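Aminotransferase, class I and II (Erwinia tasmaniensis, PDB 5Z0Q) binds pyridoxal-5'-phosphate and belongs to the class I and II aminotransferase family, with the fold of that group of enzymes. Local coordinates at residues F11-Q15 against A295-Y299; S83-W87 against Q217-S223; H139-A143 against H158-M162. All coordinates share one frame; numbering follows the deposited sequence.

Overall arrangement
From the N terminus, the chain enters interaction 1 at residues 11-15, ahead of strand 36-38, and closes that long loop only when helix 290-313 arrives with residues 295-299. Both other contacts form within this span. Interaction 2 joins residues 83-87, after helix 71-83, to residues 217-223, packing two loops beside strand 232-236 of the large mixed sheet. Interaction 3 falls within the span of interaction 2, so the three nest and none cross; it lays the loop 158-162 on strand 139-146, near one edge of that sheet. Interactions 1 and 3 lie on opposite sides of the chain's centre, with centres about 41 Å apart.

Interaction 1: residues F11-Q15 against A295-Y299; sequences FNFDQ and AQLDY
The hydroxyl of Tyr299 is where the N-terminal segment and the helix come together: Tyr299 OH is hydrogen-bonded to the backbone N of Arg371, and Gln15 CG packs beside the same oxygen. Gln15 CG also sits at the edge of the ring, near its plane, 3.5 Å from Tyr299 CE1. The extended side chain of Gln15 crosses the tyrosine at roughly a right angle, with the amide plane turned 71° from the ring.

One face of the same ring is taken by Asp14. Its CB stands over the ring centre, 3.7 Å from the Tyr299 centroid and only 10° from the ring normal, a CH-pi contact made by the methylene while the carboxylate points away from the ring, toward Ala295. Asp14 OD2 is near Ala295 O there without any bond between them; that carbonyl is already engaged as acceptor for the backbone N of Tyr299. No hydrogen bond links the two segments. Tyr299 reaches the N-terminal segment because CG is anti to its backbone N (chi1 -164°), directing the ring across Asp14 and Gln15.

Farther back along the chain, Asn12 CB meets Ala295 CB at 4.2 Å, a looser apolar touch. Phe45 adds a further surface, against which the side chains of both Asp14 and Gln296 rest. The tyrosine has a cation-pi partner as well in Arg371, the residue that bonds its hydroxyl. Thus the segment 11-15, itself irregular, lies along one side of helix 290-313 at the surface, with Tyr299 tying that helix to the start of helix 371-385 and the loop leading on toward strand 36-38.

Interaction 2: residues S83-W87 against Q217-S223; sequences SRFGW and QHIPFAS
Phe85 and His218 form an offset edge-to-face pair, the edge of the imidazole directed at the phenyl face, with centroids 4.9 Å apart and planes at 84°. Arg84 CB fills the opposite face of the Phe85 ring. At its root the phenylalanine packs on proline: Phe85 CB lies 3.7 Å from Pro220 CD.

Pro220 is shared, since its CB also meets Trp87 CE3 at 3.7 Å, on the six-membered ring of the indole. Ser223 CB stands over the five-membered ring, 4.0 Å from that centroid, as a CH-pi contact, and Ala222 CB approaches Trp87 CZ2. Placing CG beside the carbonyl carbon, chi1 -172° swings the indole against these three residues.

Around this apolar row, polar bonds within 217-223 shape the loop. Gln217 NE2 donates to His218 O over 2.9 Å, from above the carbonyl plane, and Ser223 N bonds to Pro220 O at the short 3-10 turn. Glu205 OE1 accepts from Phe221 N, while Cys208 touches both Phe85 and His218.

Trp87 and Ala222 also rest on Thr234 of strand 232-236. The neighbouring strand 200-204 ends at Asp204, a residue of the cofactor pocket. The two loops thus pack beside the mixed sheet of the large domain, consistent with a fold type I pyridoxal-phosphate enzyme.

Interaction 3: residues H139-A143 against H158-M162; sequences HLSAA and HEDRM
The imidazole of His158 lies over the methyl of Ala142, with CB above the middle of the ring: Ala142 CB is 3.6 Å from the His158 ring centroid and 3° from the normal, a CH-pi contact. The ring extends beyond the methyl to the strand backbone, where His158 NE2 comes to 3.6 Å from Ala142 CA. The other ring nitrogen, His158 ND1, is hydrogen-bonded to the backbone O of Asp154, a bond that would limit rotation of the ring and hold its face toward the strand. With CG anti to the carbonyl carbon (chi1 -68°), the histidine side chain leaves its loop in the direction of Ala142. Leu153 and Leu155, from the loop after strand 151-152, also touch Ala142.

Leu140, two residues earlier, provides the second apolar site. Its CD2 meets Met162 CG at 3.8 Å, the two side chains crossing at about a right angle, and its other methyl, CD1, lies 3.4 Å from Arg161 NH2. The arginine, bent at chi3, returns toward the strand, and its NH2 is also near Ser141 O at 3.6 Å; no hydrogen bond joins the two segments, so the contact rests on apolar and ring packing.

A type I beta turn from Glu159 to Met162 sets Arg161 and Met162 in place, closed by Met162 N to Glu159 O at 3.0 Å. Glu159 anchors the turn to helix 184-197 through a salt bridge with Arg196 and a hydrogen bond with His197, while Met162 packs on Phe193. Backbone bonds from Leu140 and Ala142 join their strand to strand 117-122. A loop laid against strand 139-146, next to the short edge strand 151-152, fits the mixed, largely parallel sheet of the large domain in fold type I pyridoxal-phosphate enzymes.

Interaction 1: residues F11-Q15 against A295-Y299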
ATOM      1  N   PHE A  11      -9.732  22.638 -25.309  1.00 53.82           N
ATOM      2  CA  PHE A  11      -9.479  22.659 -23.873  1.00 63.05           C
ATOM      3  C   PHE A  11     -10.040  21.406 -23.204  1.00 63.93           C
ATOM      4  O   PHE A  11     -10.074  20.333 -23.810  1.00 59.19           O
ATOM      5  CB  PHE A  11     -10.074  23.922 -23.237  1.00 52.76           C
ATOM      6  CG  PHE A  11     -11.511  24.180 -23.610  1.00 63.71           C
ATOM      7  CD1 PHE A  11     -11.829  24.888 -24.759  1.00 60.21           C
ATOM      8  CD2 PHE A  11     -12.544  23.732 -22.802  1.00 65.31           C
ATOM      9  CE1 PHE A  11     -13.148  25.129 -25.103  1.00 65.46           C
ATOM     10  CE2 PHE A  11     -13.866  23.970 -23.139  1.00 60.67           C
ATOM     11  CZ  PHE A  11     -14.167  24.671 -24.289  1.00 56.86           C
ATOM     12  N   ASN A  12     -10.466  21.545 -21.950  1.00 60.01           N
ATOM     13  CA  ASN A  12     -11.040  20.419 -21.225  1.00 49.09           C
ATOM     14  C   ASN A  12     -12.305  19.928 -21.920  1.00 47.39           C
ATOM     15  O   ASN A  12     -13.144  20.722 -22.355  1.00 55.29           O
ATOM     16  CB  ASN A  12     -11.349  20.820 -19.782  1.00 39.14           C
ATOM     17  CG  ASN A  12     -10.149  21.426 -19.074  1.00 47.83           C
ATOM     18  OD1 ASN A  12      -9.263  20.712 -18.606  1.00 42.77           O
ATOM     19  ND2 ASN A  12     -10.120  22.752 -18.987  1.00 41.04           N
ATOM     20  N   PHE A  13     -12.439  18.599 -22.030  1.00 39.71           N
ATOM     21  CA  PHE A  13     -13.558  17.974 -22.740  1.00 40.12           C
ATOM     22  C   PHE A  13     -13.992  16.743 -21.941  1.00 44.76           C
ATOM     23  O   PHE A  13     -13.576  15.615 -22.213  1.00 45.25           O
ATOM     24  CB  PHE A  13     -13.170  17.616 -24.174  1.00 50.61           C
ATOM     25  CG  PHE A  13     -14.329  17.188 -25.031  1.00 51.02           C
ATOM     26  CD1 PHE A  13     -15.125  18.131 -25.661  1.00 56.16           C
ATOM     27  CD2 PHE A  13     -14.614  15.845 -25.216  1.00 53.46           C
ATOM     28  CE1 PHE A  13     -16.189  17.742 -26.457  1.00 60.45           C
ATOM     29  CE2 PHE A  13     -15.677  15.449 -26.010  1.00 62.38           C
ATOM     30  CZ  PHE A  13     -16.465  16.401 -26.631  1.00 64.50           C
ATOM     31  N   ASP A  14     -14.847  16.968 -20.945  1.00 40.32           N
ATOM     32  CA  ASP A  14     -15.349  15.892 -20.100  1.00 30.58           C
ATOM     33  C   ASP A  14     -16.402  15.034 -20.791  1.00 34.02           C
ATOM     34  O   ASP A  14     -16.869  14.058 -20.193  1.00 37.77           O
ATOM     35  CB  ASP A  14     -15.915  16.471 -18.800  1.00 28.55           C
ATOM     36  CG  ASP A  14     -14.828  16.893 -17.825  1.00 30.77           C
ATOM     37  OD1 ASP A  14     -14.148  16.004 -17.271  1.00 29.00           O
ATOM     38  OD2 ASP A  14     -14.642  18.112 -17.621  1.00 21.97           O
ATOM     39  N   GLN A  15     -16.784  15.365 -22.023  1.00 40.29           N
ATOM     40  CA  GLN A  15     -17.728  14.559 -22.788  1.00 41.18           C
ATOM     41  C   GLN A  15     -17.060  13.401 -23.519  1.00 43.74           C
ATOM     42  O   GLN A  15     -17.727  12.714 -24.298  1.00 46.84           O
ATOM     43  CB  GLN A  15     -18.480  15.438 -23.792  1.00 34.45           C
ATOM     44  CG  GLN A  15     -19.456  16.411 -23.155  1.00 39.75           C
ATOM     45  CD  GLN A  15     -20.213  17.234 -24.177  1.00 52.59           C
ATOM     46  OE1 GLN A  15     -19.842  17.283 -25.350  1.00 60.29           O
ATOM     47  NE2 GLN A  15     -21.283  17.887 -23.736  1.00 51.40           N
ATOM     48  N   ALA A 295     -13.392  22.768 -13.989  1.00 28.63           N
ATOM     49  CA  ALA A 295     -14.228  22.391 -15.122  1.00 25.04           C
ATOM     50  C   ALA A 295     -15.023  21.122 -14.840  1.00 28.91           C
ATOM     51  O   ALA A 295     -16.102  20.931 -15.413  1.00 31.65           O
ATOM     52  CB  ALA A 295     -13.370  22.212 -16.374  1.00 23.80           C
ATOM     53  N   GLN A 296     -14.512  20.247 -13.971  1.00 28.13           N
ATOM     54  CA  GLN A 296     -15.259  19.044 -13.624  1.00 23.86           C
ATOM     55  C   GLN A 296     -16.464  19.368 -12.752  1.00 29.62           C
ATOM     56  O   GLN A 296     -17.503  18.709 -12.865  1.00 27.41           O
ATOM     57  CB  GLN A 296     -14.350  18.038 -12.916  1.00 24.96           C
ATOM     58  CG  GLN A 296     -15.002  16.686 -12.656  1.00 22.77           C
ATOM     59  CD  GLN A 296     -14.171  15.798 -11.748  1.00 22.54           C
ATOM     60  OE1 GLN A 296     -13.362  16.281 -10.957  1.00 27.76           O
ATOM     61  NE2 GLN A 296     -14.367  14.489 -11.860  1.00 30.58           N
ATOM     62  N   LEU A 297     -16.347  20.378 -11.884  1.00 29.55           N
ATOM     63  CA  LEU A 297     -17.464  20.746 -11.019  1.00 27.56           C
ATOM     64  C   LEU A 297     -18.643  21.265 -11.830  1.00 31.29           C
ATOM     65  O   LEU A 297     -19.795  20.899 -11.566  1.00 33.16           O
ATOM     66  CB  LEU A 297     -17.017  21.788  -9.995  1.00 26.52           C
ATOM     67  CG  LEU A 297     -15.900  21.373  -9.035  1.00 27.87           C
ATOM     68  CD1 LEU A 297     -15.613  22.481  -8.033  1.00 31.30           C
ATOM     69  CD2 LEU A 297     -16.254  20.076  -8.324  1.00 29.93           C
ATOM     70  N   ASP A 298     -18.378  22.121 -12.822  1.00 28.82           N
ATOM     71  CA  ASP A 298     -19.454  22.611 -13.678  1.00 28.05           C
ATOM     72  C   ASP A 298     -20.098  21.469 -14.453  1.00 25.24           C
ATOM     73  O   ASP A 298     -21.324  21.427 -14.610  1.00 30.93           O
ATOM     74  CB  ASP A 298     -18.920  23.677 -14.635  1.00 32.37           C
ATOM     75  CG  ASP A 298     -18.325  24.871 -13.911  1.00 41.78           C
ATOM     76  OD1 ASP A 298     -18.728  25.131 -12.757  1.00 47.03           O
ATOM     77  OD2 ASP A 298     -17.456  25.550 -14.497  1.00 33.38           O
ATOM     78  N   TYR A 299     -19.285  20.530 -14.938  1.00 22.43           N
ATOM     79  CA  TYR A 299     -19.825  19.388 -15.669  1.00 24.19           C
ATOM     80  C   TYR A 299     -20.622  18.471 -14.749  1.00 29.35           C
ATOM     81  O   TYR A 299     -21.677  17.958 -15.137  1.00 27.47           O
ATOM     82  CB  TYR A 299     -18.688  18.621 -16.342  1.00 28.40           C
ATOM     83  CG  TYR A 299     -19.136  17.659 -17.421  1.00 32.10           C
ATOM     84  CD1 TYR A 299     -19.301  18.087 -18.731  1.00 28.81           C
ATOM     85  CD2 TYR A 299     -19.383  16.324 -17.131  1.00 28.96           C
ATOM     86  CE1 TYR A 299     -19.704  17.215 -19.723  1.00 27.91           C
ATOM     87  CE2 TYR A 299     -19.788  15.443 -18.118  1.00 30.99           C
ATOM     88  CZ  TYR A 299     -19.945  15.895 -19.412  1.00 33.76           C
ATOM     89  OH  TYR A 299     -20.347  15.026 -20.400  1.00 34.16           O
TER

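Interaction 2: residues S83-W87 against Q217-S223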
ATOM      1  N   SER A  83      -5.452  28.032   2.108  1.00 36.10           N
ATOM      2  CA  SER A  83      -6.038  28.968   1.157  1.00 33.21           C
ATOM      3  C   SER A  83      -7.492  28.628   0.850  1.00 35.83           C
ATOM      4  O   SER A  83      -8.321  29.530   0.694  1.00 42.92           O
ATOM      5  CB  SER A  83      -5.214  28.987  -0.132  1.00 39.75           C
ATOM      6  OG  SER A  83      -5.194  27.708  -0.741  1.00 42.96           O
ATOM      7  N   ARG A  84      -7.824  27.340   0.758  1.00 36.28           N
ATOM      8  CA  ARG A  84      -9.165  26.933   0.361  1.00 34.12           C
ATOM      9  C   ARG A  84     -10.092  26.660   1.538  1.00 33.39           C
ATOM     10  O   ARG A  84     -11.313  26.764   1.381  1.00 32.94           O
ATOM     11  CB  ARG A  84      -9.093  25.688  -0.528  1.00 32.18           C
ATOM     12  CG  ARG A  84      -8.416  25.944  -1.859  1.00 37.04           C
ATOM     13  CD  ARG A  84      -8.805  24.907  -2.895  1.00 31.56           C
ATOM     14  NE  ARG A  84      -8.683  25.451  -4.244  1.00 40.96           N
ATOM     15  CZ  ARG A  84      -9.645  26.131  -4.859  1.00 44.11           C
ATOM     16  NH1 ARG A  84     -10.802  26.344  -4.247  1.00 48.80           N
ATOM     17  NH2 ARG A  84      -9.453  26.598  -6.086  1.00 41.45           N
ATOM     18  N   PHE A  85      -9.553  26.323   2.708  1.00 31.67           N
ATOM     19  CA  PHE A  85     -10.385  25.986   3.852  1.00 31.51           C
ATOM     20  C   PHE A  85     -10.056  26.785   5.104  1.00 33.66           C
ATOM     21  O   PHE A  85     -10.684  26.554   6.144  1.00 34.99           O
ATOM     22  CB  PHE A  85     -10.279  24.485   4.163  1.00 30.79           C
ATOM     23  CG  PHE A  85     -10.447  23.607   2.956  1.00 36.81           C
ATOM     24  CD1 PHE A  85     -11.684  23.470   2.347  1.00 36.05           C
ATOM     25  CD2 PHE A  85      -9.366  22.922   2.425  1.00 36.28           C
ATOM     26  CE1 PHE A  85     -11.840  22.666   1.233  1.00 30.41           C
ATOM     27  CE2 PHE A  85      -9.516  22.115   1.311  1.00 37.40           C
ATOM     28  CZ  PHE A  85     -10.754  21.987   0.715  1.00 31.81           C
ATOM     29  N   GLY A  86      -9.109  27.718   5.037  1.00 35.60           N
ATOM     30  CA  GLY A  86      -8.741  28.513   6.194  1.00 32.93           C
ATOM     31  C   GLY A  86      -8.245  27.668   7.348  1.00 31.49           C
ATOM     32  O   GLY A  86      -8.792  27.728   8.453  1.00 36.02           O
ATOM     33  N   TRP A  87      -7.208  26.873   7.100  1.00 39.40           N
ATOM     34  CA  TRP A  87      -6.698  25.940   8.101  1.00 34.68           C
ATOM     35  C   TRP A  87      -5.196  25.807   7.897  1.00 39.08           C
ATOM     36  O   TRP A  87      -4.757  25.160   6.940  1.00 41.19           O
ATOM     37  CB  TRP A  87      -7.392  24.585   7.981  1.00 29.46           C
ATOM     38  CG  TRP A  87      -7.065  23.631   9.086  1.00 34.12           C
ATOM     39  CD1 TRP A  87      -6.733  23.946  10.371  1.00 28.87           C
ATOM     40  CD2 TRP A  87      -7.030  22.202   9.000  1.00 34.44           C
ATOM     41  NE1 TRP A  87      -6.497  22.801  11.092  1.00 29.08           N
ATOM     42  CE2 TRP A  87      -6.674  21.716  10.274  1.00 32.27           C
ATOM     43  CE3 TRP A  87      -7.266  21.286   7.971  1.00 36.12           C
ATOM     44  CZ2 TRP A  87      -6.546  20.355  10.545  1.00 32.73           C
ATOM     45  CZ3 TRP A  87      -7.141  19.934   8.242  1.00 38.63           C
ATOM     46  CH2 TRP A  87      -6.785  19.482   9.520  1.00 32.97           C
ATOM     47  N   GLN A 217     -18.569  26.906   1.902  1.00 31.08           N
ATOM     48  CA  GLN A 217     -17.205  26.402   1.924  1.00 26.51           C
ATOM     49  C   GLN A 217     -17.119  25.171   2.813  1.00 25.78           C
ATOM     50  O   GLN A 217     -17.724  25.130   3.888  1.00 26.13           O
ATOM     51  CB  GLN A 217     -16.232  27.471   2.436  1.00 26.59           C
ATOM     52  CG  GLN A 217     -14.796  26.986   2.553  1.00 34.43           C
ATOM     53  CD  GLN A 217     -14.009  27.740   3.602  1.00 30.49           C
ATOM     54  OE1 GLN A 217     -13.581  28.871   3.380  1.00 44.48           O
ATOM     55  NE2 GLN A 217     -13.816  27.116   4.758  1.00 27.81           N
ATOM     56  N   HIS A 218     -16.371  24.166   2.361  1.00 25.93           N
ATOM     57  CA  HIS A 218     -16.084  23.021   3.212  1.00 25.96           C
ATOM     58  C   HIS A 218     -15.277  23.458   4.429  1.00 29.29           C
ATOM     59  O   HIS A 218     -14.332  24.247   4.319  1.00 26.95           O
ATOM     60  CB  HIS A 218     -15.317  21.954   2.433  1.00 27.19           C
ATOM     61  CG  HIS A 218     -14.679  20.917   3.304  1.00 30.45           C
ATOM     62  ND1 HIS A 218     -13.349  20.962   3.664  1.00 30.01           N
ATOM     63  CD2 HIS A 218     -15.190  19.810   3.893  1.00 32.69           C
ATOM     64  CE1 HIS A 218     -13.068  19.926   4.433  1.00 31.08           C
ATOM     65  NE2 HIS A 218     -14.168  19.211   4.587  1.00 27.39           N
ATOM     66  N   ILE A 219     -15.650  22.939   5.594  1.00 29.33           N
ATOM     67  CA  ILE A 219     -14.998  23.321   6.843  1.00 28.19           C
ATOM     68  C   ILE A 219     -14.366  22.087   7.472  1.00 24.43           C
ATOM     69  O   ILE A 219     -15.088  21.154   7.853  1.00 22.89           O
ATOM     70  CB  ILE A 219     -15.990  23.986   7.810  1.00 27.12           C
ATOM     71  CG1 ILE A 219     -16.498  25.303   7.224  1.00 25.99           C
ATOM     72  CG2 ILE A 219     -15.343  24.216   9.164  1.00 28.75           C
ATOM     73  CD1 ILE A 219     -17.501  26.012   8.093  1.00 30.88           C
ATOM     74  N   PRO A 220     -13.040  22.023   7.585  1.00 30.22           N
ATOM     75  CA  PRO A 220     -12.420  20.900   8.297  1.00 30.08           C
ATOM     76  C   PRO A 220     -12.842  20.883   9.761  1.00 32.39           C
ATOM     77  O   PRO A 220     -12.979  21.928  10.400  1.00 35.19           O
ATOM     78  CB  PRO A 220     -10.919  21.167   8.145  1.00 26.60           C
ATOM     79  CG  PRO A 220     -10.810  22.064   6.953  1.00 25.13           C
ATOM     80  CD  PRO A 220     -12.037  22.916   6.983  1.00 26.91           C
ATOM     81  N   PHE A 221     -13.050  19.674  10.287  1.00 30.78           N
ATOM     82  CA  PHE A 221     -13.482  19.540  11.674  1.00 27.14           C
ATOM     83  C   PHE A 221     -12.444  20.108  12.632  1.00 28.31           C
ATOM     84  O   PHE A 221     -12.788  20.812  13.589  1.00 35.88           O
ATOM     85  CB  PHE A 221     -13.766  18.072  11.996  1.00 27.35           C
ATOM     86  CG  PHE A 221     -14.268  17.842  13.394  1.00 26.03           C
ATOM     87  CD1 PHE A 221     -15.617  17.952  13.685  1.00 29.99           C
ATOM     88  CD2 PHE A 221     -13.393  17.512  14.417  1.00 31.00           C
ATOM     89  CE1 PHE A 221     -16.086  17.741  14.971  1.00 33.26           C
ATOM     90  CE2 PHE A 221     -13.854  17.300  15.705  1.00 30.44           C
ATOM     91  CZ  PHE A 221     -15.203  17.414  15.981  1.00 28.45           C
ATOM     92  N   ALA A 222     -11.167  19.824  12.386  1.00 33.06           N
ATOM     93  CA  ALA A 222     -10.100  20.276  13.269  1.00 31.27           C
ATOM     94  C   ALA A 222      -9.830  21.771  13.171  1.00 29.57           C
ATOM     95  O   ALA A 222      -8.983  22.275  13.918  1.00 34.40           O
ATOM     96  CB  ALA A 222      -8.819  19.494  12.975  1.00 27.02           C
ATOM     97  N   SER A 223     -10.514  22.491  12.283  1.00 32.41           N
ATOM     98  CA  SER A 223     -10.341  23.932  12.163  1.00 32.62           C
ATOM     99  C   SER A 223     -11.345  24.724  12.990  1.00 30.18           C
ATOM    100  O   SER A 223     -11.237  25.954  13.052  1.00 25.37           O
ATOM    101  CB  SER A 223     -10.445  24.357  10.693  1.00 30.67           C
ATOM    102  OG  SER A 223     -11.717  24.038  10.155  1.00 25.73           O
TER

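Interaction 3: residues H139-A143 against H158-M162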
ATOM      1  N   HIS A 139     -20.280  -1.263  17.397  1.00 35.59           N
ATOM      2  CA  HIS A 139     -20.493   0.002  16.707  1.00 32.26           C
ATOM      3  C   HIS A 139     -21.887   0.532  17.007  1.00 39.33           C
ATOM      4  O   HIS A 139     -22.865  -0.221  16.959  1.00 40.70           O
ATOM      5  CB  HIS A 139     -20.305  -0.166  15.194  1.00 32.48           C
ATOM      6  CG  HIS A 139     -20.328   1.122  14.434  1.00 29.18           C
ATOM      7  ND1 HIS A 139     -19.332   2.068  14.541  1.00 35.52           N
ATOM      8  CD2 HIS A 139     -21.226   1.620  13.551  1.00 26.75           C
ATOM      9  CE1 HIS A 139     -19.616   3.094  13.759  1.00 32.50           C
ATOM     10  NE2 HIS A 139     -20.760   2.848  13.147  1.00 31.29           N
ATOM     11  N   LEU A 140     -21.971   1.825  17.312  1.00 30.91           N
ATOM     12  CA  LEU A 140     -23.234   2.510  17.549  1.00 28.52           C
ATOM     13  C   LEU A 140     -23.550   3.395  16.352  1.00 29.08           C
ATOM     14  O   LEU A 140     -22.722   4.218  15.949  1.00 31.37           O
ATOM     15  CB  LEU A 140     -23.174   3.348  18.828  1.00 30.14           C
ATOM     16  CG  LEU A 140     -24.426   4.164  19.160  1.00 31.12           C
ATOM     17  CD1 LEU A 140     -25.616   3.249  19.393  1.00 34.72           C
ATOM     18  CD2 LEU A 140     -24.190   5.055  20.368  1.00 32.43           C
ATOM     19  N   SER A 141     -24.744   3.229  15.793  1.00 38.12           N
ATOM     20  CA  SER A 141     -25.152   3.928  14.581  1.00 29.14           C
ATOM     21  C   SER A 141     -26.293   4.886  14.894  1.00 32.69           C
ATOM     22  O   SER A 141     -27.265   4.507  15.554  1.00 35.69           O
ATOM     23  CB  SER A 141     -25.581   2.934  13.500  1.00 22.72           C
ATOM     24  OG  SER A 141     -24.576   1.960  13.278  1.00 36.73           O
ATOM     25  N   ALA A 142     -26.169   6.122  14.416  1.00 33.47           N
ATOM     26  CA  ALA A 142     -27.208   7.135  14.542  1.00 32.16           C
ATOM     27  C   ALA A 142     -27.792   7.399  13.161  1.00 28.82           C
ATOM     28  O   ALA A 142     -27.065   7.788  12.242  1.00 32.99           O
ATOM     29  CB  ALA A 142     -26.654   8.422  15.151  1.00 35.02           C
ATOM     30  N   ALA A 143     -29.097   7.188  13.021  1.00 26.71           N
ATOM     31  CA  ALA A 143     -29.732   7.278  11.714  1.00 32.02           C
ATOM     32  C   ALA A 143     -29.770   8.717  11.219  1.00 33.31           C
ATOM     33  O   ALA A 143     -30.090   9.644  11.968  1.00 38.14           O
ATOM     34  CB  ALA A 143     -31.148   6.708  11.772  1.00 33.01           C
ATOM     35  N   HIS A 158     -29.337  10.928  20.257  1.00 32.70           N
ATOM     36  CA  HIS A 158     -28.986   9.544  20.556  1.00 32.49           C
ATOM     37  C   HIS A 158     -28.209   9.426  21.862  1.00 41.54           C
ATOM     38  O   HIS A 158     -27.457   8.464  22.049  1.00 40.17           O
ATOM     39  CB  HIS A 158     -28.188   8.929  19.405  1.00 29.39           C
ATOM     40  CG  HIS A 158     -28.983   8.741  18.150  1.00 31.81           C
ATOM     41  ND1 HIS A 158     -29.400   9.797  17.368  1.00 35.47           N
ATOM     42  CD2 HIS A 158     -29.441   7.621  17.544  1.00 31.24           C
ATOM     43  CE1 HIS A 158     -30.078   9.334  16.334  1.00 29.52           C
ATOM     44  NE2 HIS A 158     -30.118   8.017  16.417  1.00 32.91           N
ATOM     45  N   GLU A 159     -28.379  10.390  22.771  1.00 44.55           N
ATOM     46  CA  GLU A 159     -27.664  10.359  24.045  1.00 41.68           C
ATOM     47  C   GLU A 159     -28.004   9.106  24.842  1.00 44.40           C
ATOM     48  O   GLU A 159     -27.111   8.367  25.274  1.00 40.97           O
ATOM     49  CB  GLU A 159     -27.995  11.610  24.860  1.00 45.17           C
ATOM     50  CG  GLU A 159     -27.346  12.887  24.359  1.00 44.71           C
ATOM     51  CD  GLU A 159     -26.003  13.146  25.007  1.00 50.79           C
ATOM     52  OE1 GLU A 159     -25.674  12.446  25.989  1.00 52.96           O
ATOM     53  OE2 GLU A 159     -25.280  14.051  24.540  1.00 48.54           O
ATOM     54  N   ASP A 160     -29.299   8.852  25.047  1.00 48.20           N
ATOM     55  CA  ASP A 160     -29.726   7.748  25.899  1.00 48.42           C
ATOM     56  C   ASP A 160     -29.457   6.385  25.274  1.00 48.76           C
ATOM     57  O   ASP A 160     -29.467   5.377  25.991  1.00 47.21           O
ATOM     58  CB  ASP A 160     -31.212   7.898  26.227  1.00 51.61           C
ATOM     59  CG  ASP A 160     -31.524   9.220  26.901  1.00 60.37           C
ATOM     60  OD1 ASP A 160     -30.884   9.530  27.929  1.00 62.25           O
ATOM     61  OD2 ASP A 160     -32.397   9.957  26.396  1.00 64.77           O
ATOM     62  N   ARG A 161     -29.217   6.326  23.965  1.00 48.08           N
ATOM     63  CA  ARG A 161     -28.843   5.072  23.325  1.00 48.43           C
ATOM     64  C   ARG A 161     -27.386   4.700  23.561  1.00 41.17           C
ATOM     65  O   ARG A 161     -26.971   3.607  23.162  1.00 40.61           O
ATOM     66  CB  ARG A 161     -29.114   5.138  21.820  1.00 49.51           C
ATOM     67  CG  ARG A 161     -30.511   4.692  21.418  1.00 46.42           C
ATOM     68  CD  ARG A 161     -30.723   4.812  19.917  1.00 39.09           C
ATOM     69  NE  ARG A 161     -29.659   4.162  19.155  1.00 38.52           N
ATOM     70  CZ  ARG A 161     -29.646   2.871  18.839  1.00 47.56           C
ATOM     71  NH1 ARG A 161     -30.638   2.080  19.223  1.00 49.97           N
ATOM     72  NH2 ARG A 161     -28.637   2.369  18.140  1.00 42.56           N
ATOM     73  N   MET A 162     -26.608   5.572  24.196  1.00 42.73           N
ATOM     74  CA  MET A 162     -25.201   5.302  24.437  1.00 47.55           C
ATOM     75  C   MET A 162     -25.024   4.465  25.702  1.00 48.78           C
ATOM     76  O   MET A 162     -25.953   4.268  26.491  1.00 55.31           O
ATOM     77  CB  MET A 162     -24.420   6.609  24.534  1.00 36.71           C
ATOM     78  CG  MET A 162     -24.580   7.498  23.312  1.00 37.75           C
ATOM     79  SD  MET A 162     -23.604   9.009  23.388  1.00 43.83           S
ATOM     80  CE  MET A 162     -21.946   8.367  23.176  1.00 30.85           C
TER